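Local coordinates for cytoplasmic protein (Cryptococcus neoformans var. grubii serotype A, PDB 7LPO), which probably hydrolyses steryl beta-glucosides, acting as a sterylglucosidase of glycosyl hydrolase family 5, at residues 161-166 against 353-358; 222-227 against 369-374; 274-279 against 385-390; 340-345 against 361-366. All blocks are in the same frame, centred on the assembly; numbering follows the deposited sequence.

How the interactions relate
Interactions 1, 2 and 4 lie together on one side of the chain's centre, where loops and short helices between residues 340 and 390 fold back on earlier parts of the chain. Interactions 1 and 4 have centres about 10 Å apart and share the Arg357–Asp345 salt bridge. The centre of interaction 2 is about 15 Å from that of interaction 1 and about 13 Å from that of interaction 4, and it touches both; helix 367-370 starts right after 361-366, and 369-374 holds its end. Interaction 3 touches only interaction 2, through Tyr386. The later segments, 353-358, 361-366, 369-374 and 385-390, belong to interactions 1, 4, 2 and 3, joining this run to earlier parts of the chain.

Interaction 1. Residues 161-166 against 353-358; sequences LYACGI and WGWTRG
Ala163 lays its CB over one face of the Trp355 indole, 4.0 Å from the centroid of the six-membered ring and displaced toward the rim, a CH-pi contact. The backbone comes in closer still, with Ala163 CA 3.3 Å from Trp355 CZ2. One residue earlier, the Tyr162 ring meets the pyrrole side of Trp353 obliquely, Tyr162 CD2 lying 3.7 Å from Trp353 NE1 with the planes at 34°. The tyrosine hydroxyl is engaged farther out by Glu66 and Arg348.

Beyond the two indoles, Arg357 reaches the carbonyls at the end of the helix, a bend at chi3 (-61°) turning its guanidinium to them. Arg357 NH1 donates to Ala163 O at 2.9 Å along a nearly straight N-H line, with the oxygen in the guanidinium plane, although the donor stands above the carbonyl plane. Arg357 NH2 donates to Tyr162 O, also at 2.9 Å but more bent, at 140°. That oxygen accepts Gly165 N as well, from the opposite face of its plane. A salt bridge from NH2 to Asp345 and a cation-pi contact with Trp361 further fix the guanidinium. The positive group probably complements the negative end of the helix dipole. This is a Schellman-terminated helix C-terminus, closed at Gly165, with Arg357 bonded to two carbonyls of its last turn.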
loop_
_atom_site.group_PDB
_atom_site.type_symbol
_atom_site.label_atom_id
_atom_site.label_comp_id
_atom_site.label_asym_id
_atom_site.label_seq_id
_atom_site.Cartn_x
_atom_site.Cartn_y
_atom_site.Cartn_z
ATOM N N LEU A 161 -10.367 -7.785 -18.131
ATOM C CA LEU A 161 -11.430 -6.907 -18.615
ATOM C C LEU A 161 -12.316 -7.623 -19.630
ATOM O O LEU A 161 -13.551 -7.555 -19.561
ATOM C CB LEU A 161 -10.828 -5.651 -19.243
ATOM C CG LEU A 161 -10.463 -4.505 -18.306
ATOM C CD1 LEU A 161 -9.313 -4.927 -17.430
ATOM C CD2 LEU A 161 -10.099 -3.256 -19.096
ATOM N N TYR A 162 -11.697 -8.284 -20.608
ATOM C CA TYR A 162 -12.466 -9.042 -21.585
ATOM C C TYR A 162 -13.259 -10.149 -20.913
ATOM O O TYR A 162 -14.418 -10.388 -21.263
ATOM C CB TYR A 162 -11.528 -9.614 -22.638
ATOM C CG TYR A 162 -10.997 -8.593 -23.591
ATOM C CD1 TYR A 162 -11.815 -8.041 -24.567
ATOM C CD2 TYR A 162 -9.687 -8.174 -23.523
ATOM C CE1 TYR A 162 -11.339 -7.118 -25.454
ATOM C CE2 TYR A 162 -9.198 -7.245 -24.414
ATOM C CZ TYR A 162 -10.030 -6.727 -25.380
ATOM O OH TYR A 162 -9.545 -5.803 -26.268
ATOM N N ALA A 163 -12.664 -10.823 -19.927
ATOM C CA ALA A 163 -13.402 -11.850 -19.200
ATOM C C ALA A 163 -14.664 -11.280 -18.562
ATOM O O ALA A 163 -15.682 -11.981 -18.472
ATOM C CB ALA A 163 -12.505 -12.494 -18.150
ATOM N N CYS A 164 -14.624 -10.010 -18.139
ATOM C CA CYS A 164 -15.765 -9.328 -17.536
ATOM C C CYS A 164 -16.708 -8.713 -18.565
ATOM O O CYS A 164 -17.672 -8.042 -18.178
ATOM C CB CYS A 164 -15.279 -8.240 -16.575
ATOM S SG CYS A 164 -14.421 -8.922 -15.115
ATOM N N GLY A 165 -16.468 -8.943 -19.854
ATOM C CA GLY A 165 -17.361 -8.448 -20.880
ATOM C C GLY A 165 -17.238 -6.974 -21.160
ATOM O O GLY A 165 -18.198 -6.359 -21.620
ATOM N N ILE A 166 -16.074 -6.392 -20.904
ATOM C CA ILE A 166 -15.846 -4.960 -21.024
ATOM C C ILE A 166 -14.923 -4.741 -22.210
ATOM O O ILE A 166 -13.921 -5.449 -22.356
ATOM C CB ILE A 166 -15.236 -4.381 -19.733
ATOM C CG1 ILE A 166 -16.307 -4.251 -18.651
ATOM C CG2 ILE A 166 -14.607 -3.026 -19.989
ATOM C CD1 ILE A 166 -15.752 -4.141 -17.248
ATOM N N TRP A 353 -8.629 -15.353 -25.967
ATOM C CA TRP A 353 -7.924 -15.769 -24.762
ATOM C C TRP A 353 -8.269 -17.188 -24.332
ATOM O O TRP A 353 -7.545 -17.764 -23.516
ATOM C CB TRP A 353 -8.226 -14.788 -23.627
ATOM C CG TRP A 353 -7.810 -13.374 -23.952
ATOM C CD1 TRP A 353 -8.619 -12.344 -24.348
ATOM C CD2 TRP A 353 -6.481 -12.850 -23.916
ATOM N NE1 TRP A 353 -7.870 -11.211 -24.554
ATOM C CE2 TRP A 353 -6.554 -11.496 -24.297
ATOM C CE3 TRP A 353 -5.235 -13.395 -23.593
ATOM C CZ2 TRP A 353 -5.427 -10.676 -24.359
ATOM C CZ3 TRP A 353 -4.119 -12.583 -23.657
ATOM C CH2 TRP A 353 -4.221 -11.238 -24.038
ATOM N N GLY A 354 -9.356 -17.758 -24.845
ATOM C CA GLY A 354 -9.588 -19.184 -24.711
ATOM C C GLY A 354 -10.446 -19.646 -23.552
ATOM O O GLY A 354 -10.130 -20.655 -22.918
ATOM N N TRP A 355 -11.532 -18.943 -23.260
ATOM C CA TRP A 355 -12.546 -19.445 -22.346
ATOM C C TRP A 355 -13.872 -19.533 -23.088
ATOM O O TRP A 355 -14.033 -18.991 -24.185
ATOM C CB TRP A 355 -12.669 -18.558 -21.092
ATOM C CG TRP A 355 -12.881 -17.107 -21.376
ATOM C CD1 TRP A 355 -14.022 -16.518 -21.827
ATOM C CD2 TRP A 355 -11.916 -16.057 -21.233
ATOM N NE1 TRP A 355 -13.835 -15.156 -21.968
ATOM C CE2 TRP A 355 -12.545 -14.852 -21.620
ATOM C CE3 TRP A 355 -10.584 -16.018 -20.824
ATOM C CZ2 TRP A 355 -11.886 -13.624 -21.601
ATOM C CZ3 TRP A 355 -9.936 -14.794 -20.794
ATOM C CH2 TRP A 355 -10.590 -13.614 -21.187
ATOM N N THR A 356 -14.825 -20.232 -22.480
ATOM C CA THR A 356 -16.183 -20.337 -22.999
ATOM C C THR A 356 -17.118 -19.551 -22.088
ATOM O O THR A 356 -17.192 -19.823 -20.886
ATOM C CB THR A 356 -16.630 -21.799 -23.084
ATOM O OG1 THR A 356 -15.700 -22.541 -23.879
ATOM C CG2 THR A 356 -18.016 -21.913 -23.709
ATOM N N ARG A 357 -17.840 -18.597 -22.660
ATOM C CA ARG A 357 -18.785 -17.792 -21.907
ATOM C C ARG A 357 -20.175 -18.410 -21.980
ATOM O O ARG A 357 -20.614 -18.854 -23.045
ATOM C CB ARG A 357 -18.817 -16.362 -22.443
ATOM C CG ARG A 357 -19.426 -15.355 -21.470
ATOM C CD ARG A 357 -19.531 -13.999 -22.119
ATOM N NE ARG A 357 -18.229 -13.471 -22.518
ATOM C CZ ARG A 357 -17.349 -12.934 -21.676
ATOM N NH1 ARG A 357 -17.620 -12.866 -20.377
ATOM N NH2 ARG A 357 -16.195 -12.476 -22.127
ATOM N N GLY A 358 -20.856 -18.447 -20.835
ATOM C CA GLY A 358 -22.164 -19.068 -20.768
ATOM C C GLY A 358 -23.213 -18.288 -21.535
ATOM O O GLY A 358 -23.082 -17.092 -21.792
#

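Interaction 2. Residues 222-227 against 369-374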
loop_
_atom_site.group_PDB
_atom_site.type_symbol
_atom_site.label_atom_id
_atom_site.label_comp_id
_atom_site.label_asym_id
_atom_site.label_seq_id
_atom_site.Cartn_x
_atom_site.Cartn_y
_atom_site.Cartn_z
ATOM N N ALA A 222 -24.337 -11.377 -9.660
ATOM C CA ALA A 222 -24.307 -11.641 -11.101
ATOM C C ALA A 222 -24.322 -13.146 -11.352
ATOM O O ALA A 222 -23.405 -13.696 -11.967
ATOM C CB ALA A 222 -23.083 -10.994 -11.750
ATOM N N PRO A 223 -25.356 -13.846 -10.875
ATOM C CA PRO A 223 -25.379 -15.319 -11.009
ATOM C C PRO A 223 -25.368 -15.823 -12.447
ATOM O O PRO A 223 -24.959 -16.970 -12.698
ATOM C CB PRO A 223 -26.680 -15.718 -10.296
ATOM C CG PRO A 223 -27.512 -14.432 -10.240
ATOM C CD PRO A 223 -26.510 -13.330 -10.117
ATOM N N LYS A 224 -25.815 -15.019 -13.398
ATOM C CA LYS A 224 -25.830 -15.446 -14.784
ATOM C C LYS A 224 -24.455 -15.401 -15.442
ATOM O O LYS A 224 -24.314 -15.882 -16.573
ATOM C CB LYS A 224 -26.783 -14.562 -15.588
ATOM C CG LYS A 224 -28.218 -14.658 -15.173
ATOM C CD LYS A 224 -29.062 -13.607 -15.868
ATOM C CE LYS A 224 -30.376 -13.418 -15.125
ATOM N NZ LYS A 224 -31.426 -12.840 -15.992
ATOM N N CYS A 225 -23.448 -14.824 -14.782
ATOM C CA CYS A 225 -22.151 -14.578 -15.415
ATOM C C CYS A 225 -21.277 -15.819 -15.259
ATOM O O CYS A 225 -20.421 -15.923 -14.373
ATOM C CB CYS A 225 -21.500 -13.335 -14.828
ATOM S SG CYS A 225 -22.402 -11.820 -15.272
ATOM N N ILE A 226 -21.508 -16.774 -16.163
ATOM C CA ILE A 226 -20.831 -18.064 -16.173
ATOM C C ILE A 226 -19.724 -18.042 -17.219
ATOM O O ILE A 226 -19.929 -17.592 -18.352
ATOM C CB ILE A 226 -21.829 -19.205 -16.458
ATOM C CG1 ILE A 226 -22.836 -19.341 -15.316
ATOM C CG2 ILE A 226 -21.082 -20.513 -16.706
ATOM C CD1 ILE A 226 -22.216 -19.478 -13.951
ATOM N N ILE A 227 -18.554 -18.560 -16.855
ATOM C CA ILE A 227 -17.388 -18.547 -17.734
ATOM C C ILE A 227 -16.539 -19.767 -17.395
ATOM O O ILE A 227 -16.183 -19.987 -16.233
ATOM C CB ILE A 227 -16.621 -17.220 -17.577
ATOM C CG1 ILE A 227 -15.315 -17.227 -18.354
ATOM C CG2 ILE A 227 -16.368 -16.921 -16.094
ATOM C CD1 ILE A 227 -14.717 -15.845 -18.495
ATOM N N ALA A 369 -28.576 -4.306 -15.790
ATOM C CA ALA A 369 -29.914 -4.357 -16.365
ATOM C C ALA A 369 -30.323 -5.797 -16.640
ATOM O O ALA A 369 -31.478 -6.181 -16.418
ATOM C CB ALA A 369 -29.965 -3.537 -17.657
ATOM N N HIS A 370 -29.382 -6.608 -17.119
ATOM C CA HIS A 370 -29.673 -7.996 -17.439
ATOM C C HIS A 370 -30.027 -8.804 -16.204
ATOM O O HIS A 370 -30.660 -9.853 -16.330
ATOM C CB HIS A 370 -28.475 -8.623 -18.147
ATOM C CG HIS A 370 -28.762 -9.969 -18.724
ATOM N ND1 HIS A 370 -29.796 -10.192 -19.603
ATOM C CD2 HIS A 370 -28.152 -11.163 -18.544
ATOM C CE1 HIS A 370 -29.808 -11.466 -19.948
ATOM N NE2 HIS A 370 -28.826 -12.078 -19.312
ATOM N N HIS A 371 -29.626 -8.349 -15.021
ATOM C CA HIS A 371 -30.026 -8.963 -13.767
ATOM C C HIS A 371 -31.194 -8.231 -13.118
ATOM O O HIS A 371 -31.522 -8.515 -11.964
ATOM C CB HIS A 371 -28.827 -9.027 -12.815
ATOM C CG HIS A 371 -27.861 -10.115 -13.159
ATOM N ND1 HIS A 371 -26.847 -9.947 -14.078
ATOM C CD2 HIS A 371 -27.793 -11.407 -12.755
ATOM C CE1 HIS A 371 -26.181 -11.082 -14.208
ATOM N NE2 HIS A 371 -26.730 -11.981 -13.410
ATOM N N GLY A 372 -31.830 -7.305 -13.834
ATOM C CA GLY A 372 -33.026 -6.655 -13.341
ATOM C C GLY A 372 -32.800 -5.461 -12.441
ATOM O O GLY A 372 -33.752 -5.014 -11.791
ATOM N N VAL A 373 -31.579 -4.928 -12.376
ATOM C CA VAL A 373 -31.330 -3.764 -11.532
ATOM C C VAL A 373 -32.026 -2.535 -12.099
ATOM O O VAL A 373 -32.573 -1.720 -11.348
ATOM C CB VAL A 373 -29.815 -3.535 -11.372
ATOM C CG1 VAL A 373 -29.533 -2.223 -10.624
ATOM C CG2 VAL A 373 -29.188 -4.718 -10.649
ATOM N N TRP A 374 -31.999 -2.362 -13.422
ATOM C CA TRP A 374 -32.659 -1.223 -14.041
ATOM C C TRP A 374 -33.172 -1.612 -15.417
ATOM O O TRP A 374 -32.793 -2.638 -15.981
ATOM C CB TRP A 374 -31.729 -0.006 -14.127
ATOM C CG TRP A 374 -30.527 -0.133 -15.006
ATOM C CD1 TRP A 374 -29.457 -0.959 -14.818
ATOM C CD2 TRP A 374 -30.245 0.620 -16.197
ATOM N NE1 TRP A 374 -28.534 -0.773 -15.820
ATOM C CE2 TRP A 374 -28.991 0.194 -16.675
ATOM C CE3 TRP A 374 -30.928 1.616 -16.898
ATOM C CZ2 TRP A 374 -28.409 0.723 -17.823
ATOM C CZ3 TRP A 374 -30.352 2.135 -18.041
ATOM C CH2 TRP A 374 -29.105 1.687 -18.494
#
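This is a partly buried contact between two chain reversals: the type I beta turn 222-225, which follows helix 206-221, and the Schellman motif that ends helix 367-370 with Gly372 as its C-prime residue. At its centre the imidazole of His371 is inserted into the turn. His371 NE2 accepts the backbone N-H of Lys224 at 3.2 Å, with the donor close to the ring plane and an N-H...N angle of 159°. At the other ring nitrogen, ND1 is hydrogen-bonded to Ile367 O, at the start of the helix that precedes it, so the ring is held at both nitrogens and its rotation is fixed.

Apolar atoms of the turn close over the two faces of this imidazole. Ala222 CA sits over one, 3.8 Å from the ring centroid, while Lys224 CD covers the opposite one at 4.1 Å. Pro223 adds its CD, 3.5 Å from His371 CD2, and Cys225 SG approaches the ring edge near CE1.

Lys224 serves both histidines. Its CG is anti to the carbonyl carbon (chi1 -64°), and from there the chain runs extended past His371 in the opposite direction, crossing the His370 ring, where Lys224 CD comes 3.7 Å from His370 CD2. His370 NE2 is hydrogen-bonded to Glu360 O. Over the rim of one face of that ring, the ammonium ends at the peptide joining the histidines: Lys224 NZ donates to His370 O at 3.1 Å, tilted 15° from the carbonyl plane.

Interaction 3. Residues 274-279 against 385-390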
loop_
_atom_site.group_PDB
_atom_site.type_symbol
_atom_site.label_atom_id
_atom_site.label_comp_id
_atom_site.label_asym_id
_atom_site.label_seq_id
_atom_site.Cartn_x
_atom_site.Cartn_y
_atom_site.Cartn_z
ATOM N N GLU A 274 -14.429 -2.440 -3.326
ATOM C CA GLU A 274 -15.694 -2.978 -2.842
ATOM C C GLU A 274 -16.758 -3.016 -3.931
ATOM O O GLU A 274 -17.854 -3.533 -3.696
ATOM C CB GLU A 274 -16.206 -2.150 -1.651
ATOM C CG GLU A 274 -15.106 -1.697 -0.697
ATOM C CD GLU A 274 -15.632 -1.217 0.665
ATOM O OE1 GLU A 274 -14.870 -1.293 1.659
ATOM O OE2 GLU A 274 -16.800 -0.762 0.742
ATOM N N GLY A 275 -16.459 -2.479 -5.110
ATOM C CA GLY A 275 -17.454 -2.396 -6.163
ATOM C C GLY A 275 -18.730 -1.739 -5.691
ATOM O O GLY A 275 -18.719 -0.713 -5.006
ATOM N N LEU A 276 -19.857 -2.333 -6.058
ATOM C CA LEU A 276 -21.156 -1.841 -5.638
ATOM C C LEU A 276 -21.672 -2.533 -4.385
ATOM O O LEU A 276 -22.791 -2.243 -3.952
ATOM C CB LEU A 276 -22.153 -2.012 -6.776
ATOM C CG LEU A 276 -21.878 -1.085 -7.962
ATOM C CD1 LEU A 276 -22.732 -1.466 -9.145
ATOM C CD2 LEU A 276 -22.118 0.367 -7.556
ATOM N N ILE A 277 -20.882 -3.429 -3.793
ATOM C CA ILE A 277 -21.355 -4.235 -2.677
ATOM C C ILE A 277 -21.634 -3.336 -1.483
ATOM O O ILE A 277 -20.769 -2.563 -1.051
ATOM C CB ILE A 277 -20.321 -5.305 -2.307
ATOM C CG1 ILE A 277 -20.108 -6.296 -3.446
ATOM C CG2 ILE A 277 -20.762 -6.033 -1.064
ATOM C CD1 ILE A 277 -18.796 -7.054 -3.323
ATOM N N GLY A 278 -22.834 -3.451 -0.930
ATOM C CA GLY A 278 -23.237 -2.613 0.173
ATOM C C GLY A 278 -23.828 -1.285 -0.224
ATOM O O GLY A 278 -24.201 -0.509 0.660
ATOM N N CYS A 279 -23.926 -0.990 -1.519
ATOM C CA CYS A 279 -24.550 0.259 -1.929
ATOM C C CYS A 279 -25.984 0.286 -1.426
ATOM O O CYS A 279 -26.751 -0.649 -1.665
ATOM C CB CYS A 279 -24.527 0.415 -3.447
ATOM S SG CYS A 279 -25.218 2.017 -3.979
ATOM N N ASP A 385 -31.770 -0.832 -4.000
ATOM C CA ASP A 385 -31.039 -1.442 -2.894
ATOM C C ASP A 385 -30.497 -2.829 -3.235
ATOM O O ASP A 385 -30.062 -3.554 -2.334
ATOM C CB ASP A 385 -31.942 -1.529 -1.665
ATOM C CG ASP A 385 -33.134 -2.444 -1.890
ATOM O OD1 ASP A 385 -33.547 -2.623 -3.062
ATOM O OD2 ASP A 385 -33.658 -2.989 -0.898
ATOM N N TYR A 386 -30.497 -3.200 -4.510
ATOM C CA TYR A 386 -30.086 -4.523 -4.969
ATOM C C TYR A 386 -28.835 -5.049 -4.282
ATOM O O TYR A 386 -28.786 -6.225 -3.900
ATOM C CB TYR A 386 -29.854 -4.466 -6.480
ATOM C CG TYR A 386 -29.465 -5.764 -7.138
ATOM C CD1 TYR A 386 -30.393 -6.792 -7.289
ATOM C CD2 TYR A 386 -28.186 -5.956 -7.646
ATOM C CE1 TYR A 386 -30.049 -7.986 -7.909
ATOM C CE2 TYR A 386 -27.840 -7.152 -8.276
ATOM C CZ TYR A 386 -28.776 -8.154 -8.395
ATOM O OH TYR A 386 -28.437 -9.329 -9.000
ATOM N N PHE A 387 -27.823 -4.194 -4.130
ATOM C CA PHE A 387 -26.524 -4.625 -3.631
ATOM C C PHE A 387 -26.382 -4.515 -2.113
ATOM O O PHE A 387 -25.346 -4.914 -1.574
ATOM C CB PHE A 387 -25.417 -3.811 -4.298
ATOM C CG PHE A 387 -25.336 -3.985 -5.792
ATOM C CD1 PHE A 387 -24.662 -5.062 -6.349
ATOM C CD2 PHE A 387 -25.913 -3.056 -6.644
ATOM C CE1 PHE A 387 -24.566 -5.209 -7.743
ATOM C CE2 PHE A 387 -25.821 -3.196 -8.027
ATOM C CZ PHE A 387 -25.138 -4.273 -8.574
ATOM N N SER A 388 -27.382 -3.997 -1.408
ATOM C CA SER A 388 -27.284 -3.844 0.040
ATOM C C SER A 388 -27.711 -5.088 0.811
ATOM O O SER A 388 -27.458 -5.170 2.020
ATOM C CB SER A 388 -28.138 -2.662 0.504
ATOM O OG SER A 388 -29.515 -2.926 0.290
ATOM N N THR A 389 -28.351 -6.044 0.147
ATOM C CA THR A 389 -28.860 -7.251 0.778
ATOM C C THR A 389 -28.558 -8.421 -0.154
ATOM O O THR A 389 -27.886 -8.265 -1.174
ATOM C CB THR A 389 -30.369 -7.127 1.055
ATOM O OG1 THR A 389 -31.068 -6.851 -0.171
ATOM C CG2 THR A 389 -30.660 -6.000 2.056
ATOM N N LEU A 390 -29.067 -9.596 0.179
ATOM C CA LEU A 390 -28.980 -10.749 -0.720
ATOM C C LEU A 390 -30.205 -10.786 -1.629
ATOM O O LEU A 390 -31.334 -10.745 -1.128
ATOM C CB LEU A 390 -28.887 -12.044 0.076
ATOM C CG LEU A 390 -27.761 -12.049 1.116
ATOM C CD1 LEU A 390 -27.934 -13.177 2.107
ATOM C CD2 LEU A 390 -26.396 -12.150 0.417
HETATM O O HOH W 1 -27.857 -1.133 -4.262
#
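Phe387 presents a ring face to Leu276, whose CB stands almost on the ring normal, 3.8 Å from the centroid and over its centre. Leu276 CD1 extends the apolar contact to the far end of the ring, 3.7 Å from Phe387 CE2. Tyr386 CD2 covers the opposite face, so the phenyl group is sandwiched, and Trp368 adds an edge-to-face ring contact.

Polar contacts across the segments involve the backbones. Gly278 N donates to Phe387 O at 3.0 Å, approaching from well above the carbonyl plane, 50° out of it. A water links the same strips of chain: it donates to Cys279 O at 2.9 Å and accepts from Phe387 N at 3.1 Å, lying near the plane of the phenyl ring at its edge.

Within 385-390, Ser388 OG donates to Asp385 O at 2.8 Å, meeting a lone pair of that oxygen in the carbonyl plane. Its chi1 of 66° sets the hydroxyl between the backbone N and the carbonyl carbon, and Asp385 O also receives Ser388 N. Ser388 CB meanwhile packs against Cys279 O.

The arrangement is a docking of overlapping beta turns, type II' at 274-277 and type II at 276-279, onto the turn leading into strand 389-390, beside helix 206-221.

Interaction 4. Residues 340-345 against 361-366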
loop_
_atom_site.group_PDB
_atom_site.type_symbol
_atom_site.label_atom_id
_atom_site.label_comp_id
_atom_site.label_asym_id
_atom_site.label_seq_id
_atom_site.Cartn_x
_atom_site.Cartn_y
_atom_site.Cartn_z
ATOM N N LEU A 340 -18.538 -5.186 -24.320
ATOM C CA LEU A 340 -18.124 -5.957 -25.481
ATOM C C LEU A 340 -19.325 -6.480 -26.252
ATOM O O LEU A 340 -20.200 -7.137 -25.684
ATOM C CB LEU A 340 -17.284 -7.143 -25.007
ATOM C CG LEU A 340 -15.769 -7.194 -25.131
ATOM C CD1 LEU A 340 -15.352 -8.663 -24.914
ATOM C CD2 LEU A 340 -15.260 -6.671 -26.433
ATOM N N SER A 341 -19.349 -6.221 -27.554
ATOM C CA SER A 341 -20.269 -6.941 -28.423
ATOM C C SER A 341 -19.847 -8.409 -28.549
ATOM O O SER A 341 -18.705 -8.787 -28.271
ATOM C CB SER A 341 -20.323 -6.304 -29.810
ATOM O OG SER A 341 -19.228 -6.738 -30.596
ATOM N N LYS A 342 -20.797 -9.247 -28.959
ATOM C CA LYS A 342 -20.490 -10.664 -29.113
ATOM C C LYS A 342 -19.399 -10.879 -30.144
ATOM O O LYS A 342 -18.466 -11.660 -29.928
ATOM C CB LYS A 342 -21.732 -11.431 -29.533
ATOM C CG LYS A 342 -22.783 -11.460 -28.484
ATOM C CD LYS A 342 -24.105 -11.851 -29.099
ATOM C CE LYS A 342 -25.115 -10.723 -28.941
ATOM N NZ LYS A 342 -24.954 -9.655 -29.975
ATOM N N GLU A 343 -19.528 -10.219 -31.295
ATOM C CA GLU A 343 -18.522 -10.358 -32.339
ATOM C C GLU A 343 -17.154 -9.974 -31.810
ATOM O O GLU A 343 -16.154 -10.640 -32.107
ATOM C CB GLU A 343 -18.908 -9.507 -33.546
ATOM C CG GLU A 343 -20.040 -10.127 -34.349
ATOM C CD GLU A 343 -20.927 -9.100 -35.019
ATOM O OE1 GLU A 343 -22.156 -9.333 -35.082
ATOM O OE2 GLU A 343 -20.394 -8.070 -35.491
ATOM N N ASP A 344 -17.095 -8.924 -30.986
ATOM C CA ASP A 344 -15.820 -8.552 -30.387
ATOM C C ASP A 344 -15.387 -9.557 -29.327
ATOM O O ASP A 344 -14.187 -9.782 -29.151
ATOM C CB ASP A 344 -15.902 -7.142 -29.815
ATOM C CG ASP A 344 -15.915 -6.088 -30.906
ATOM O OD1 ASP A 344 -15.232 -6.308 -31.935
ATOM O OD2 ASP A 344 -16.615 -5.062 -30.749
ATOM N N ASP A 345 -16.329 -10.208 -28.648
ATOM C CA ASP A 345 -15.933 -11.257 -27.715
ATOM C C ASP A 345 -15.302 -12.427 -28.460
ATOM O O ASP A 345 -14.266 -12.959 -28.042
ATOM C CB ASP A 345 -17.127 -11.735 -26.898
ATOM C CG ASP A 345 -16.703 -12.539 -25.668
ATOM O OD1 ASP A 345 -15.709 -12.129 -25.015
ATOM O OD2 ASP A 345 -17.344 -13.575 -25.366
ATOM N N TRP A 361 -25.004 -15.086 -20.110
ATOM C CA TRP A 361 -24.185 -13.885 -19.941
ATOM C C TRP A 361 -24.387 -13.012 -21.166
ATOM O O TRP A 361 -23.657 -13.117 -22.150
ATOM C CB TRP A 361 -22.712 -14.235 -19.775
ATOM C CG TRP A 361 -21.879 -13.099 -19.256
ATOM C CD1 TRP A 361 -22.117 -11.754 -19.412
ATOM C CD2 TRP A 361 -20.677 -13.204 -18.487
ATOM N NE1 TRP A 361 -21.132 -11.021 -18.790
ATOM C CE2 TRP A 361 -20.239 -11.884 -18.211
ATOM C CE3 TRP A 361 -19.929 -14.284 -18.004
ATOM C CZ2 TRP A 361 -19.095 -11.620 -17.483
ATOM C CZ3 TRP A 361 -18.796 -14.024 -17.274
ATOM C CH2 TRP A 361 -18.385 -12.696 -17.015
ATOM N N ALA A 362 -25.390 -12.140 -21.109
ATOM C CA ALA A 362 -25.664 -11.261 -22.236
ATOM C C ALA A 362 -24.480 -10.333 -22.470
ATOM O O ALA A 362 -23.904 -9.782 -21.527
ATOM C CB ALA A 362 -26.930 -10.449 -21.979
ATOM N N LEU A 363 -24.099 -10.185 -23.732
ATOM C CA LEU A 363 -23.007 -9.316 -24.129
ATOM C C LEU A 363 -23.553 -8.095 -24.858
ATOM O O LEU A 363 -24.673 -8.092 -25.371
ATOM C CB LEU A 363 -22.011 -10.067 -25.014
ATOM C CG LEU A 363 -21.200 -11.143 -24.284
ATOM C CD1 LEU A 363 -20.465 -12.029 -25.296
ATOM C CD2 LEU A 363 -20.237 -10.515 -23.310
ATOM N N GLY A 364 -22.748 -7.038 -24.874
ATOM C CA GLY A 364 -23.121 -5.844 -25.598
ATOM C C GLY A 364 -24.243 -5.049 -24.982
ATOM O O GLY A 364 -24.763 -4.139 -25.629
ATOM N N THR A 365 -24.648 -5.380 -23.763
ATOM C CA THR A 365 -25.671 -4.639 -23.044
ATOM C C THR A 365 -25.303 -4.691 -21.567
ATOM O O THR A 365 -24.443 -5.472 -21.154
ATOM C CB THR A 365 -27.062 -5.212 -23.339
ATOM O OG1 THR A 365 -28.068 -4.385 -22.748
ATOM C CG2 THR A 365 -27.196 -6.619 -22.813
ATOM N N CYS A 366 -25.939 -3.833 -20.772
ATOM C CA CYS A 366 -25.579 -3.717 -19.365
ATOM C C CYS A 366 -25.883 -5.007 -18.620
ATOM O O CYS A 366 -27.016 -5.507 -18.651
ATOM C CB CYS A 366 -26.330 -2.558 -18.711
ATOM S SG CYS A 366 -25.947 -2.332 -16.964
#
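The N-terminus of helix 342-348 is where this contact forms: Leu363, in the loop 361-366, lies against Lys342 and Asp345 of the first turn, and Ser341 is the N-cap. The cap is made by Ser341 OG, which accepts Asp344 N at 3.1 Å with an N-H...O angle of 160°, while Asp345 N bonds back to Ser341 O and closes the first helical turn.

Leu363 carries the side-chain packing. A chi1 of -69° sets its CG beside the backbone N, which directs the isobutyl group at the helix. Leu363 CB lies 3.8 Å from Lys342 CG, so the lysine contributes the aliphatic start of its chain. Leu363 CD1 meets Asp345 nearly at a right angle, 3.7 Å from Asp345 CB and 3.5 Å from Asp345 OD2. That carboxylate is buried but well supplied with partners: OD2 is hydrogen-bonded to Ser350, and the guanidinium of Arg357 takes the other oxygen. The leucine methyl therefore packs against an acid whose charge is probably balanced by that nearby guanidinium.

The backbones also draw close. Leu340 O lies 2.7 Å from Gly364 N and 3.5 Å from Leu363 CB, and Ser341 CA is 4.2 Å from Gly364 CA, a residue with positive phi.

In the surrounding fold, the backbone of Leu340 is probably hydrogen-bonded to Gly165 (Leu340 N to Gly165 O), just past helix 159-163; Trp361 and Ala362 pack on helix 367-370, and Cys366 stands at the N-cap of that same helix. The contact thus bridges the start of helix 342-348 to the approach of helix 367-370.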